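Local coordinates for hypothetical protein aq_1956 (Aquifex aeolicus, PDB 2YVT) that is of unknown function but belongs to the calcineurin-like metallophosphoesterase superfamily, whose members typically hydrolyse phosphoesters, at residues 7-12 with 34-39; 99-104 with 152-157; 135-140 with 165-170; 81-86 with 115-120; 183-188 with 196-201. All blocks are in the same frame, centred on the assembly; numbering follows the deposited sequence.

Interaction 1: 7-12 with 34-39; sequences KVLAIK and DILVVV
Lys-7 and Asp-34 open a parallel strand pair, 7-12 beside 35-39. Along Asp-34, CB lies 3.5 Å from Lys-7 O, CG turns toward the Lys-7 amide, and OD2 takes Lys-7 N at 2.8 Å in an almost straight bond (173°) on its anti lone pair; OD1 has a long, weak ion pair with Arg-131. Lys-7 O is held twice, by Ile-35 N and by the more tilted Asp-34 N. Replacing Asp-34 with an alanine would probably leave the Lys-7 amide without its acceptor and let the start of the strand fray. Beyond it, Leu-9 N to Ile-35 O, Val-37 N to Leu-9 O, Ile-11 N to Val-37 O and Val-39 N to Ile-11 O continue the pairing. Val-8 CG2 rests 3.5 Å from Ile-35 CG1 on one face, where Ala-10 CB also meets Val-37 CB. On the other face, turned to helix 21-31 of this beta-alpha-beta crossover, Leu-9 CD2 meets Leu-36 CD1 at 3.8 Å and Ile-11 CG1 meets Val-38 CG1. Each strand gives half its polar backbone to this partner and half mainly to its next neighbour (243-248 or 91-95); both faces are mostly apolar, except Lys-12, hydrogen-bonded to Asn-235.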
# COMPACT_ATOMS: atom_id res chain seq x y z
N LYS A 7 11.87 11.82 -7.61
CA LYS A 7 11.69 10.50 -8.21
C LYS A 7 11.16 9.51 -7.20
O LYS A 7 11.63 9.44 -6.06
CB LYS A 7 13.01 10.01 -8.81
CG LYS A 7 13.51 10.84 -10.00
CD LYS A 7 14.83 10.29 -10.55
CE LYS A 7 15.49 11.24 -11.56
NZ LYS A 7 14.78 11.32 -12.88
N VAL A 8 10.17 8.72 -7.62
CA VAL A 8 9.51 7.75 -6.75
C VAL A 8 9.59 6.37 -7.39
O VAL A 8 9.23 6.20 -8.55
CB VAL A 8 8.00 8.10 -6.53
CG1 VAL A 8 7.35 7.10 -5.58
CG2 VAL A 8 7.84 9.53 -6.01
N LEU A 9 10.11 5.40 -6.64
CA LEU A 9 10.05 3.99 -7.06
C LEU A 9 8.96 3.34 -6.22
O LEU A 9 9.03 3.38 -5.00
CB LEU A 9 11.39 3.28 -6.82
CG LEU A 9 11.63 1.87 -7.42
CD1 LEU A 9 13.10 1.49 -7.18
CD2 LEU A 9 10.73 0.78 -6.88
N ALA A 10 7.96 2.74 -6.88
CA ALA A 10 6.85 2.10 -6.16
C ALA A 10 6.70 0.64 -6.53
O ALA A 10 6.82 0.27 -7.70
CB ALA A 10 5.54 2.84 -6.42
N ILE A 11 6.45 -0.19 -5.51
CA ILE A 11 6.06 -1.59 -5.71
C ILE A 11 4.78 -1.89 -4.93
O ILE A 11 4.39 -1.12 -4.04
CB ILE A 11 7.19 -2.58 -5.28
CG1 ILE A 11 7.42 -2.52 -3.76
CG2 ILE A 11 8.46 -2.32 -6.08
CD1 ILE A 11 8.35 -3.63 -3.24
N LYS A 12 4.14 -3.00 -5.27
CA LYS A 12 2.96 -3.46 -4.53
C LYS A 12 2.97 -4.98 -4.45
O LYS A 12 3.59 -5.65 -5.29
CB LYS A 12 1.65 -2.93 -5.13
CG LYS A 12 1.27 -3.43 -6.54
CD LYS A 12 0.31 -4.61 -6.50
CE LYS A 12 -0.07 -5.07 -7.90
NZ LYS A 12 -1.33 -4.42 -8.39
N ASP A 34 14.25 9.19 -5.03
CA ASP A 34 14.23 9.99 -3.81
C ASP A 34 13.39 9.33 -2.73
O ASP A 34 13.71 9.46 -1.54
CB ASP A 34 13.73 11.39 -4.12
CG ASP A 34 14.66 12.12 -5.05
OD1 ASP A 34 15.80 12.44 -4.62
OD2 ASP A 34 14.28 12.33 -6.22
N ILE A 35 12.33 8.65 -3.14
CA ILE A 35 11.52 7.86 -2.21
C ILE A 35 11.17 6.50 -2.78
O ILE A 35 11.04 6.33 -3.99
CB ILE A 35 10.23 8.58 -1.72
CG1 ILE A 35 9.31 8.95 -2.88
CG2 ILE A 35 10.57 9.80 -0.86
CD1 ILE A 35 7.91 9.39 -2.41
N LEU A 36 11.07 5.53 -1.87
CA LEU A 36 10.58 4.20 -2.17
C LEU A 36 9.21 4.06 -1.54
O LEU A 36 9.03 4.37 -0.36
CB LEU A 36 11.53 3.14 -1.60
CG LEU A 36 11.08 1.68 -1.63
CD1 LEU A 36 10.91 1.15 -3.06
CD2 LEU A 36 12.08 0.83 -0.86
N VAL A 37 8.23 3.61 -2.33
CA VAL A 37 6.90 3.34 -1.81
C VAL A 37 6.63 1.85 -1.90
O VAL A 37 6.74 1.26 -2.97
CB VAL A 37 5.81 4.13 -2.60
CG1 VAL A 37 4.41 3.66 -2.20
CG2 VAL A 37 5.95 5.62 -2.34
N VAL A 38 6.32 1.24 -0.76
CA VAL A 38 5.95 -0.18 -0.73
C VAL A 38 4.49 -0.27 -0.32
O VAL A 38 4.15 0.05 0.82
CB VAL A 38 6.81 -1.02 0.25
CG1 VAL A 38 6.44 -2.48 0.14
CG2 VAL A 38 8.31 -0.84 -0.05
N VAL A 39 3.63 -0.67 -1.26
CA VAL A 39 2.23 -0.91 -0.96
C VAL A 39 2.08 -2.40 -0.65
O VAL A 39 2.74 -3.23 -1.28
CB VAL A 39 1.30 -0.53 -2.14
CG1 VAL A 39 -0.18 -0.67 -1.74
CG2 VAL A 39 1.59 0.89 -2.63

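Interaction 2: 99-104 with 152-157; sequences NDAPLK and FVLKYP
Phe-152 meets Ala-101 through its backbone: Ala-101 CB lies 3.8 Å from Phe-152 C, while the phenyl ring turns off toward helices 46-57 and 65-86. Phe-152 O reaches the other segment through a water, which donates to this oxygen and accepts from Asn-99 ND2 at 3.0 Å; the same amide nitrogen also bonds Glu-49. At Val-153 the backbone again takes the contact, with CA 3.6 Å from Ala-101 CB. Leu-154 does most of the apolar work. Its CG is anti to the carbonyl carbon (chi1 -57°), which sends the two methyls into the bend of 99-104: CD2 touches both Ala-101 CB and Leu-103 CB, each at 3.8 Å, and CD1 comes 3.5 Å from Asp-100 O. That carbonyl is buried here with no polar partner, at an inverse gamma turn centred on Asp-100. Leu-103 and Leu-154 cross at about a right angle. Farther on, Tyr-156 lays its OH 3.5 Å from Leu-103 CD2, yet its hydrogen bonds go to Glu-150 and His-124. A cis peptide bond precedes Pro-102, the N-cap of helix 103-112. The contact thus sets the entry to that helix against the loop leading into strand 155-157, which pairs in parallel with strand 134-144, while helix 46-57 covers Val-153.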
# COMPACT_ATOMS: atom_id res chain seq x y z
N ASN A 99 -3.77 -8.23 3.97
CA ASN A 99 -3.24 -9.34 4.76
C ASN A 99 -2.23 -8.93 5.83
O ASN A 99 -1.60 -9.78 6.48
CB ASN A 99 -2.65 -10.41 3.84
CG ASN A 99 -3.70 -11.01 2.94
OD1 ASN A 99 -3.66 -10.82 1.73
ND2 ASN A 99 -4.66 -11.70 3.54
N ASP A 100 -2.07 -7.63 6.01
CA ASP A 100 -1.08 -7.11 6.95
C ASP A 100 -1.75 -6.81 8.28
O ASP A 100 -1.91 -5.66 8.70
CB ASP A 100 -0.35 -5.93 6.32
CG ASP A 100 0.44 -6.36 5.10
OD1 ASP A 100 0.95 -7.49 5.13
OD2 ASP A 100 0.53 -5.59 4.12
N ALA A 101 -2.16 -7.90 8.90
CA ALA A 101 -3.02 -7.89 10.07
C ALA A 101 -2.54 -8.97 11.04
O ALA A 101 -1.89 -9.93 10.63
CB ALA A 101 -4.45 -8.19 9.64
N PRO A 102 -2.86 -8.82 12.34
CA PRO A 102 -3.60 -7.72 12.96
C PRO A 102 -2.92 -6.35 12.84
O PRO A 102 -1.68 -6.26 12.93
CB PRO A 102 -3.70 -8.14 14.44
CG PRO A 102 -3.51 -9.64 14.41
CD PRO A 102 -2.50 -9.86 13.32
N LEU A 103 -3.72 -5.31 12.64
CA LEU A 103 -3.16 -3.96 12.55
C LEU A 103 -2.29 -3.62 13.76
O LEU A 103 -1.22 -3.03 13.61
CB LEU A 103 -4.25 -2.91 12.36
CG LEU A 103 -3.75 -1.47 12.18
CD1 LEU A 103 -2.85 -1.32 10.94
CD2 LEU A 103 -4.94 -0.53 12.09
N LYS A 104 -2.74 -4.01 14.95
CA LYS A 104 -1.99 -3.69 16.17
C LYS A 104 -0.58 -4.29 16.14
O LYS A 104 0.37 -3.68 16.61
CB LYS A 104 -2.77 -4.11 17.43
CG LYS A 104 -4.06 -3.28 17.63
CD LYS A 104 -4.78 -3.58 18.95
CE LYS A 104 -6.03 -2.73 19.14
NZ LYS A 104 -7.11 -2.98 18.13
N PHE A 152 -8.06 -10.17 11.64
CA PHE A 152 -7.74 -11.29 10.76
C PHE A 152 -7.26 -10.80 9.41
O PHE A 152 -6.47 -11.47 8.74
CB PHE A 152 -8.96 -12.19 10.57
CG PHE A 152 -9.34 -12.95 11.80
CD1 PHE A 152 -8.90 -14.26 11.98
CD2 PHE A 152 -10.15 -12.36 12.77
CE1 PHE A 152 -9.25 -14.96 13.13
CE2 PHE A 152 -10.51 -13.06 13.92
CZ PHE A 152 -10.06 -14.37 14.10
N VAL A 153 -7.78 -9.64 9.02
CA VAL A 153 -7.47 -8.97 7.75
C VAL A 153 -7.68 -7.48 8.00
O VAL A 153 -8.25 -7.11 9.03
CB VAL A 153 -8.39 -9.43 6.58
CG1 VAL A 153 -8.00 -10.81 6.06
CG2 VAL A 153 -9.88 -9.36 6.96
N LEU A 154 -7.24 -6.64 7.07
CA LEU A 154 -7.57 -5.22 7.11
C LEU A 154 -8.61 -4.90 6.05
O LEU A 154 -8.31 -4.93 4.85
CB LEU A 154 -6.33 -4.34 6.88
CG LEU A 154 -5.11 -4.50 7.77
CD1 LEU A 154 -4.16 -3.32 7.50
CD2 LEU A 154 -5.53 -4.55 9.23
N LYS A 155 -9.82 -4.61 6.50
CA LYS A 155 -10.92 -4.19 5.62
C LYS A 155 -11.61 -2.99 6.24
O LYS A 155 -11.84 -2.95 7.45
CB LYS A 155 -11.94 -5.32 5.42
CG LYS A 155 -11.41 -6.57 4.75
CD LYS A 155 -12.59 -7.46 4.34
CE LYS A 155 -12.15 -8.69 3.57
NZ LYS A 155 -13.32 -9.54 3.20
N TYR A 156 -11.93 -1.99 5.43
CA TYR A 156 -12.57 -0.77 5.92
C TYR A 156 -13.79 -0.44 5.09
O TYR A 156 -13.80 -0.66 3.88
CB TYR A 156 -11.59 0.39 5.90
CG TYR A 156 -10.44 0.19 6.84
CD1 TYR A 156 -10.59 0.46 8.20
CD2 TYR A 156 -9.22 -0.32 6.39
CE1 TYR A 156 -9.54 0.26 9.09
CE2 TYR A 156 -8.14 -0.52 7.29
CZ TYR A 156 -8.33 -0.23 8.64
OH TYR A 156 -7.31 -0.43 9.53
N PRO A 157 -14.84 0.10 5.73
CA PRO A 157 -16.07 0.49 5.04
C PRO A 157 -16.04 1.95 4.61
O PRO A 157 -15.36 2.76 5.25
CB PRO A 157 -17.14 0.29 6.11
CG PRO A 157 -16.42 0.65 7.39
CD PRO A 157 -14.96 0.28 7.19
O HOH W 1 -4.71 -12.08 6.48

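Interaction 3: 135-140 with 165-170; sequences EVIGFG and LKFVNE
The rings of Phe-139 and Phe-167 each meet an aliphatic side chain obliquely. On Phe-139, CD1 lies 4.0 Å from Leu-165 CG and only slightly farther from Leu-165 CD2; elsewhere the ring packs edge-to-face with Tyr-156 and meets the ring of His-124 with the planes at about 80°. On Phe-167, the far atom CZ stands 4.1 Å from Ile-137 CG2, and the ring also meets that of Phe-127. Ile-137 and Phe-139 sit on the same side of strand 134-144, two residues apart, with Gly-138 between them. A beta-alpha-beta crossover runs from strand 155-157 through helix 158-164 to strand 175-180, which flanks 134-144 on its other side; the contact packs the end of that connection, with the 3-10 turns of 166-170, on the sheet. With CG1 anti to the carbonyl carbon (chi1 -61°), Ile-137 spreads its branches over three partners. CG2 meets Leu-165 CD2 at 4.0 Å as well as the Phe-167 ring, while CD1 presses against both methyls of Val-168, with CG2 at 3.5 Å, tighter than usual van der Waals contact, and CG1 at 3.7 Å. Leu-176 of strand 175-180 touches both Ile-137 and Val-168.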
# COMPACT_ATOMS: atom_id res chain seq x y z
N GLU A 135 2.31 16.66 0.58
CA GLU A 135 1.74 15.89 1.68
C GLU A 135 1.47 14.50 1.14
O GLU A 135 0.84 14.34 0.09
CB GLU A 135 0.43 16.51 2.20
CG GLU A 135 0.59 17.85 2.94
CD GLU A 135 1.19 17.72 4.34
OE1 GLU A 135 1.59 16.61 4.76
OE2 GLU A 135 1.26 18.75 5.05
N VAL A 136 1.97 13.49 1.84
CA VAL A 136 1.77 12.10 1.44
C VAL A 136 0.77 11.47 2.41
O VAL A 136 1.00 11.47 3.61
CB VAL A 136 3.10 11.31 1.41
CG1 VAL A 136 2.90 9.94 0.78
CG2 VAL A 136 4.14 12.10 0.62
N ILE A 137 -0.33 10.97 1.86
CA ILE A 137 -1.40 10.38 2.67
C ILE A 137 -1.45 8.89 2.36
O ILE A 137 -1.40 8.50 1.20
CB ILE A 137 -2.76 11.02 2.34
CG1 ILE A 137 -2.72 12.52 2.65
CG2 ILE A 137 -3.89 10.35 3.11
CD1 ILE A 137 -3.88 13.26 2.08
N GLY A 138 -1.56 8.07 3.40
CA GLY A 138 -1.70 6.63 3.22
C GLY A 138 -2.94 6.09 3.90
O GLY A 138 -3.28 6.49 5.01
N PHE A 139 -3.63 5.16 3.23
CA PHE A 139 -4.75 4.47 3.85
C PHE A 139 -4.77 3.06 3.26
O PHE A 139 -5.15 2.86 2.10
CB PHE A 139 -6.07 5.22 3.60
CG PHE A 139 -7.16 4.91 4.61
CD1 PHE A 139 -7.83 5.95 5.27
CD2 PHE A 139 -7.51 3.60 4.92
CE1 PHE A 139 -8.83 5.70 6.20
CE2 PHE A 139 -8.52 3.32 5.86
CZ PHE A 139 -9.18 4.38 6.50
N GLY A 140 -4.32 2.11 4.06
CA GLY A 140 -4.19 0.72 3.62
C GLY A 140 -5.42 -0.14 3.81
O GLY A 140 -6.51 0.35 4.14
N LEU A 165 -10.73 10.51 6.70
CA LEU A 165 -10.02 11.35 5.74
C LEU A 165 -10.43 12.82 5.77
O LEU A 165 -9.88 13.64 5.03
CB LEU A 165 -10.10 10.77 4.33
CG LEU A 165 -9.21 9.55 4.08
CD1 LEU A 165 -9.51 8.93 2.72
CD2 LEU A 165 -7.73 9.92 4.19
N LYS A 166 -11.36 13.16 6.66
CA LYS A 166 -11.69 14.56 6.91
C LYS A 166 -10.46 15.37 7.35
O LYS A 166 -10.46 16.60 7.26
CB LYS A 166 -12.82 14.68 7.94
CG LYS A 166 -14.17 14.21 7.42
CD LYS A 166 -15.34 14.85 8.17
CE LYS A 166 -15.18 14.78 9.68
NZ LYS A 166 -15.01 13.38 10.16
N PHE A 167 -9.42 14.68 7.81
CA PHE A 167 -8.20 15.37 8.27
C PHE A 167 -7.44 16.08 7.15
O PHE A 167 -6.72 17.04 7.39
CB PHE A 167 -7.26 14.46 9.09
CG PHE A 167 -6.47 13.45 8.28
CD1 PHE A 167 -5.40 13.86 7.49
CD2 PHE A 167 -6.74 12.09 8.38
CE1 PHE A 167 -4.66 12.93 6.76
CE2 PHE A 167 -6.00 11.15 7.66
CZ PHE A 167 -4.96 11.58 6.84
N VAL A 168 -7.63 15.61 5.92
CA VAL A 168 -6.88 16.15 4.78
C VAL A 168 -7.10 17.67 4.63
O VAL A 168 -6.15 18.41 4.37
CB VAL A 168 -7.20 15.39 3.47
CG1 VAL A 168 -6.42 15.96 2.29
CG2 VAL A 168 -6.89 13.91 3.64
N ASN A 169 -8.34 18.11 4.83
CA ASN A 169 -8.71 19.53 4.78
C ASN A 169 -8.13 20.40 5.91
O ASN A 169 -8.28 21.62 5.89
CB ASN A 169 -10.23 19.68 4.77
CG ASN A 169 -10.85 19.37 3.42
OD1 ASN A 169 -10.14 19.18 2.42
ND2 ASN A 169 -12.17 19.32 3.37
N GLU A 170 -7.50 19.76 6.89
CA GLU A 170 -6.91 20.47 8.02
C GLU A 170 -5.41 20.64 7.83
O GLU A 170 -4.74 21.32 8.62
CB GLU A 170 -7.18 19.71 9.33
CG GLU A 170 -8.60 19.20 9.53
CD GLU A 170 -9.48 20.13 10.35
OE1 GLU A 170 -8.98 21.17 10.86
OE2 GLU A 170 -10.68 19.82 10.49

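Interaction 4: 81-86 with 115-120; sequences FFREIG and TAYPNI
Asn-119 ND2 donates to Gly-86 O at 3.0 Å, with an N-H...O angle of 151°; it arrives in the carbonyl plane on a lone pair, although the oxygen lies 21° out of the asparagine amide plane. The bond ties the end of helix 65-86 to the turn 117-120, a type I beta turn closed by Ile-120 N to Tyr-117 O; Val-90 O, just before strand 91-95, is a second acceptor for ND2. The Tyr-117 ring lies along the helix backbone. Phe-82 O sits over one face, Ala-116 CB over the opposite one, and its CD1 comes 3.7 Å from Gly-86 CA; a beta carbon on Gly-86 would run into this ring. Its OH lies 3.3 Å from Arg-83 CG, alongside the arginine chain. Substituting an alanine at Tyr-117 would probably open a gap over Gly-86 and leave the aliphatic stem of Arg-83 without its cover. Next to the tyrosine, Ile-120 has CG1 anti to the carbonyl carbon (chi1 -60°), carrying CD1 to 3.4 Å from Phe-82 O and to the edge of the Phe-82 ring. The contact fastens helix 65-86 to the loop before edge strand 120-122, while Phe-82 packs on helix 103-112 and Ile-120 on strand 91-95.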
# COMPACT_ATOMS: atom_id res chain seq x y z
N PHE A 81 10.91 -7.91 7.16
CA PHE A 81 10.56 -6.94 6.13
C PHE A 81 11.12 -5.55 6.47
O PHE A 81 11.74 -4.91 5.63
CB PHE A 81 9.04 -6.86 5.96
CG PHE A 81 8.58 -5.67 5.15
CD1 PHE A 81 8.63 -5.69 3.76
CD2 PHE A 81 8.10 -4.53 5.79
CE1 PHE A 81 8.20 -4.59 3.02
CE2 PHE A 81 7.67 -3.43 5.05
CZ PHE A 81 7.73 -3.46 3.66
N PHE A 82 10.89 -5.07 7.69
CA PHE A 82 11.37 -3.73 8.01
C PHE A 82 12.89 -3.65 7.97
O PHE A 82 13.44 -2.66 7.47
CB PHE A 82 10.81 -3.22 9.33
CG PHE A 82 9.37 -2.84 9.25
CD1 PHE A 82 8.99 -1.68 8.56
CD2 PHE A 82 8.38 -3.63 9.83
CE1 PHE A 82 7.64 -1.32 8.46
CE2 PHE A 82 7.03 -3.27 9.74
CZ PHE A 82 6.66 -2.11 9.05
N ARG A 83 13.56 -4.70 8.43
CA ARG A 83 15.02 -4.72 8.36
C ARG A 83 15.52 -4.68 6.91
O ARG A 83 16.35 -3.84 6.55
CB ARG A 83 15.59 -5.95 9.09
CG ARG A 83 17.07 -6.18 8.85
CD ARG A 83 17.64 -7.24 9.79
NE ARG A 83 16.95 -8.52 9.68
CZ ARG A 83 17.19 -9.45 8.75
NH1 ARG A 83 18.12 -9.27 7.82
NH2 ARG A 83 16.49 -10.58 8.76
N GLU A 84 14.99 -5.56 6.06
CA GLU A 84 15.51 -5.69 4.71
C GLU A 84 15.13 -4.52 3.81
O GLU A 84 15.92 -4.09 2.97
CB GLU A 84 15.13 -7.06 4.11
CG GLU A 84 15.78 -8.20 4.88
CD GLU A 84 15.91 -9.49 4.10
OE1 GLU A 84 15.61 -9.51 2.89
OE2 GLU A 84 16.32 -10.49 4.71
N ILE A 85 13.94 -3.98 4.01
CA ILE A 85 13.58 -2.74 3.33
C ILE A 85 14.41 -1.56 3.88
O ILE A 85 14.92 -0.76 3.10
CB ILE A 85 12.07 -2.44 3.44
CG1 ILE A 85 11.28 -3.44 2.60
CG2 ILE A 85 11.76 -1.00 2.98
CD1 ILE A 85 11.53 -3.37 1.08
N GLY A 86 14.53 -1.48 5.20
CA GLY A 86 15.31 -0.42 5.84
C GLY A 86 16.74 -0.35 5.32
O GLY A 86 17.26 0.73 5.03
N THR A 115 14.06 3.14 15.39
CA THR A 115 15.42 3.56 15.77
C THR A 115 16.47 3.11 14.76
O THR A 115 17.33 3.89 14.36
CB THR A 115 15.79 3.13 17.21
OG1 THR A 115 14.87 3.74 18.12
CG2 THR A 115 17.21 3.58 17.57
N ALA A 116 16.37 1.85 14.32
CA ALA A 116 17.34 1.32 13.38
C ALA A 116 17.08 1.81 11.96
O ALA A 116 18.03 2.00 11.19
CB ALA A 116 17.38 -0.20 13.43
N TYR A 117 15.81 2.03 11.63
CA TYR A 117 15.45 2.39 10.25
C TYR A 117 14.60 3.67 10.20
O TYR A 117 13.43 3.63 9.82
CB TYR A 117 14.78 1.20 9.53
CG TYR A 117 15.54 -0.07 9.79
CD1 TYR A 117 16.80 -0.27 9.23
CD2 TYR A 117 15.03 -1.05 10.64
CE1 TYR A 117 17.53 -1.42 9.51
CE2 TYR A 117 15.76 -2.19 10.93
CZ TYR A 117 17.00 -2.37 10.36
OH TYR A 117 17.71 -3.52 10.65
N PRO A 118 15.21 4.82 10.58
CA PRO A 118 14.46 6.08 10.58
C PRO A 118 14.06 6.54 9.18
O PRO A 118 13.30 7.51 9.05
CB PRO A 118 15.45 7.07 11.21
CG PRO A 118 16.80 6.49 10.93
CD PRO A 118 16.61 5.01 11.01
N ASN A 119 14.56 5.85 8.15
CA ASN A 119 14.19 6.12 6.76
C ASN A 119 12.78 5.64 6.42
O ASN A 119 12.20 6.07 5.42
CB ASN A 119 15.21 5.53 5.76
CG ASN A 119 15.49 4.05 5.99
OD1 ASN A 119 15.61 3.58 7.13
ND2 ASN A 119 15.64 3.30 4.89
N ILE A 120 12.24 4.76 7.26
CA ILE A 120 10.91 4.18 7.01
C ILE A 120 9.81 4.93 7.77
O ILE A 120 9.94 5.20 8.97
CB ILE A 120 10.86 2.68 7.41
CG1 ILE A 120 11.87 1.87 6.60
CG2 ILE A 120 9.43 2.12 7.25
CD1 ILE A 120 11.95 0.42 7.03

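Interaction 5: 183-188 with 196-201; sequences PPIGEF and PKHHGS
Ile-185 has CG1 anti to the carbonyl carbon (chi1 -51°), which leaves CG2 anti to the backbone N, and His-198 swings CG anti to its carbonyl carbon (chi1 -69°); together these turns bring the methyl over the imidazole. CG2 stands 3.6 Å from the ring centroid and 15° off the normal, a CH-pi contact, with ND1 the nearest ring atom at 3.5 Å. The other branch of Ile-185 ends in CD1, 3.8 Å from His-198 CB and equally near Gly-200 C. At the ring's edge, close to its plane, Gly-186 O makes a close contact with CE1 that is not a hydrogen bond; ND1 is hydrogen-bonded instead to Asp-190, whose carboxylate also takes Gly-186 N and Gly-200 N and so pins both sides of the loop. One direct backbone bond joins the segments: Ser-201 N gives to Pro-183 O at 2.9 Å. Gly-200 CA lies 3.2 Å from the same oxygen, where a beta carbon would clash. Ser-201 then N-caps helix 202-211, its OG accepting from Val-203 N. This is a long excursion between strand 175-180 and helix 202-211, cinched at its base within the alpha/beta fold of a calcineurin-like metallophosphoesterase.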
# COMPACT_ATOMS: atom_id res chain seq x y z
N PRO A 183 -7.17 -0.05 -5.30
CA PRO A 183 -7.26 0.87 -6.43
C PRO A 183 -8.69 1.30 -6.74
O PRO A 183 -9.64 0.63 -6.33
CB PRO A 183 -6.72 0.03 -7.60
CG PRO A 183 -7.13 -1.37 -7.27
CD PRO A 183 -7.11 -1.46 -5.74
N PRO A 184 -8.84 2.42 -7.46
CA PRO A 184 -10.16 2.79 -7.95
C PRO A 184 -10.55 1.94 -9.14
O PRO A 184 -9.69 1.29 -9.75
CB PRO A 184 -9.95 4.23 -8.42
CG PRO A 184 -8.53 4.25 -8.89
CD PRO A 184 -7.80 3.37 -7.90
N ILE A 185 -11.83 1.97 -9.49
CA ILE A 185 -12.30 1.40 -10.76
C ILE A 185 -11.67 2.18 -11.92
O ILE A 185 -11.80 3.41 -12.00
CB ILE A 185 -13.85 1.47 -10.87
CG1 ILE A 185 -14.54 0.89 -9.63
CG2 ILE A 185 -14.32 0.81 -12.17
CD1 ILE A 185 -14.26 -0.58 -9.36
N GLY A 186 -10.99 1.47 -12.80
CA GLY A 186 -10.34 2.08 -13.95
C GLY A 186 -10.16 1.09 -15.08
O GLY A 186 -10.39 -0.11 -14.91
N GLU A 187 -9.74 1.59 -16.23
CA GLU A 187 -9.54 0.71 -17.39
C GLU A 187 -8.43 -0.31 -17.14
O GLU A 187 -8.53 -1.47 -17.56
CB GLU A 187 -9.23 1.56 -18.63
CG GLU A 187 -9.14 0.75 -19.92
CD GLU A 187 -8.97 1.62 -21.15
OE1 GLU A 187 -8.96 2.86 -21.03
OE2 GLU A 187 -8.85 1.04 -22.26
N PHE A 188 -7.38 0.13 -16.45
CA PHE A 188 -6.18 -0.67 -16.26
C PHE A 188 -5.82 -0.85 -14.79
O PHE A 188 -5.34 -1.91 -14.38
CB PHE A 188 -4.99 -0.02 -16.97
CG PHE A 188 -5.20 0.19 -18.44
CD1 PHE A 188 -5.20 -0.88 -19.32
CD2 PHE A 188 -5.40 1.47 -18.95
CE1 PHE A 188 -5.40 -0.69 -20.68
CE2 PHE A 188 -5.59 1.67 -20.32
CZ PHE A 188 -5.59 0.59 -21.18
N PRO A 196 -12.39 -9.31 -17.54
CA PRO A 196 -12.81 -7.92 -17.70
C PRO A 196 -13.34 -7.30 -16.41
O PRO A 196 -13.67 -6.11 -16.38
CB PRO A 196 -13.93 -8.01 -18.74
CG PRO A 196 -14.49 -9.38 -18.55
CD PRO A 196 -13.33 -10.25 -18.18
N LYS A 197 -13.42 -8.11 -15.35
CA LYS A 197 -13.98 -7.64 -14.09
C LYS A 197 -13.06 -6.64 -13.41
O LYS A 197 -11.83 -6.75 -13.46
CB LYS A 197 -14.25 -8.80 -13.13
CG LYS A 197 -15.41 -9.69 -13.52
CD LYS A 197 -15.76 -10.62 -12.37
CE LYS A 197 -16.27 -11.95 -12.87
NZ LYS A 197 -15.24 -12.78 -13.57
N HIS A 198 -13.68 -5.66 -12.77
CA HIS A 198 -12.95 -4.69 -11.97
C HIS A 198 -12.73 -5.24 -10.58
O HIS A 198 -13.63 -5.83 -9.99
CB HIS A 198 -13.73 -3.39 -11.92
CG HIS A 198 -13.76 -2.67 -13.23
ND1 HIS A 198 -12.71 -1.91 -13.68
CD2 HIS A 198 -14.71 -2.62 -14.19
CE1 HIS A 198 -13.02 -1.41 -14.87
NE2 HIS A 198 -14.22 -1.83 -15.20
N HIS A 199 -11.52 -5.04 -10.06
CA HIS A 199 -11.16 -5.58 -8.76
C HIS A 199 -10.89 -4.51 -7.71
O HIS A 199 -10.54 -4.82 -6.57
CB HIS A 199 -9.97 -6.52 -8.90
CG HIS A 199 -10.28 -7.73 -9.73
ND1 HIS A 199 -11.17 -8.69 -9.32
CD2 HIS A 199 -9.85 -8.10 -10.96
CE1 HIS A 199 -11.27 -9.62 -10.26
NE2 HIS A 199 -10.47 -9.29 -11.26
N GLY A 200 -11.08 -3.26 -8.10
CA GLY A 200 -10.92 -2.15 -7.18
C GLY A 200 -12.21 -1.81 -6.46
O GLY A 200 -13.11 -2.66 -6.32
N SER A 201 -12.30 -0.56 -6.01
CA SER A 201 -13.49 -0.12 -5.27
C SER A 201 -13.91 1.28 -5.65
O SER A 201 -13.08 2.18 -5.75
CB SER A 201 -13.26 -0.16 -3.77
OG SER A 201 -14.42 0.31 -3.09

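Along the chain, interaction 1 comes first and interaction 5 last. Between them interactions 2 and 4 alternate their segments, as do 2 and 3. Interaction 1 lies in the mixed sheet that also holds strands 91-95 and 120-122, and its Val-38 and Leu-36 pack on Phe-81 and Ile-85 of interaction 4, which joins helix 65-86 to that layer. Interactions 2 and 3 reach the second sheet through the neighbouring strands 155-157 and 134-144, and touch where Tyr-156 meets Gly-140. Interaction 5 follows strand 175-180 of the same sheet, its centre about 32 Å from that of interaction 4 across the molecule. Together the contacts tie up a two-sheet sandwich flanked by helices, consistent with the calcineurin-like fold.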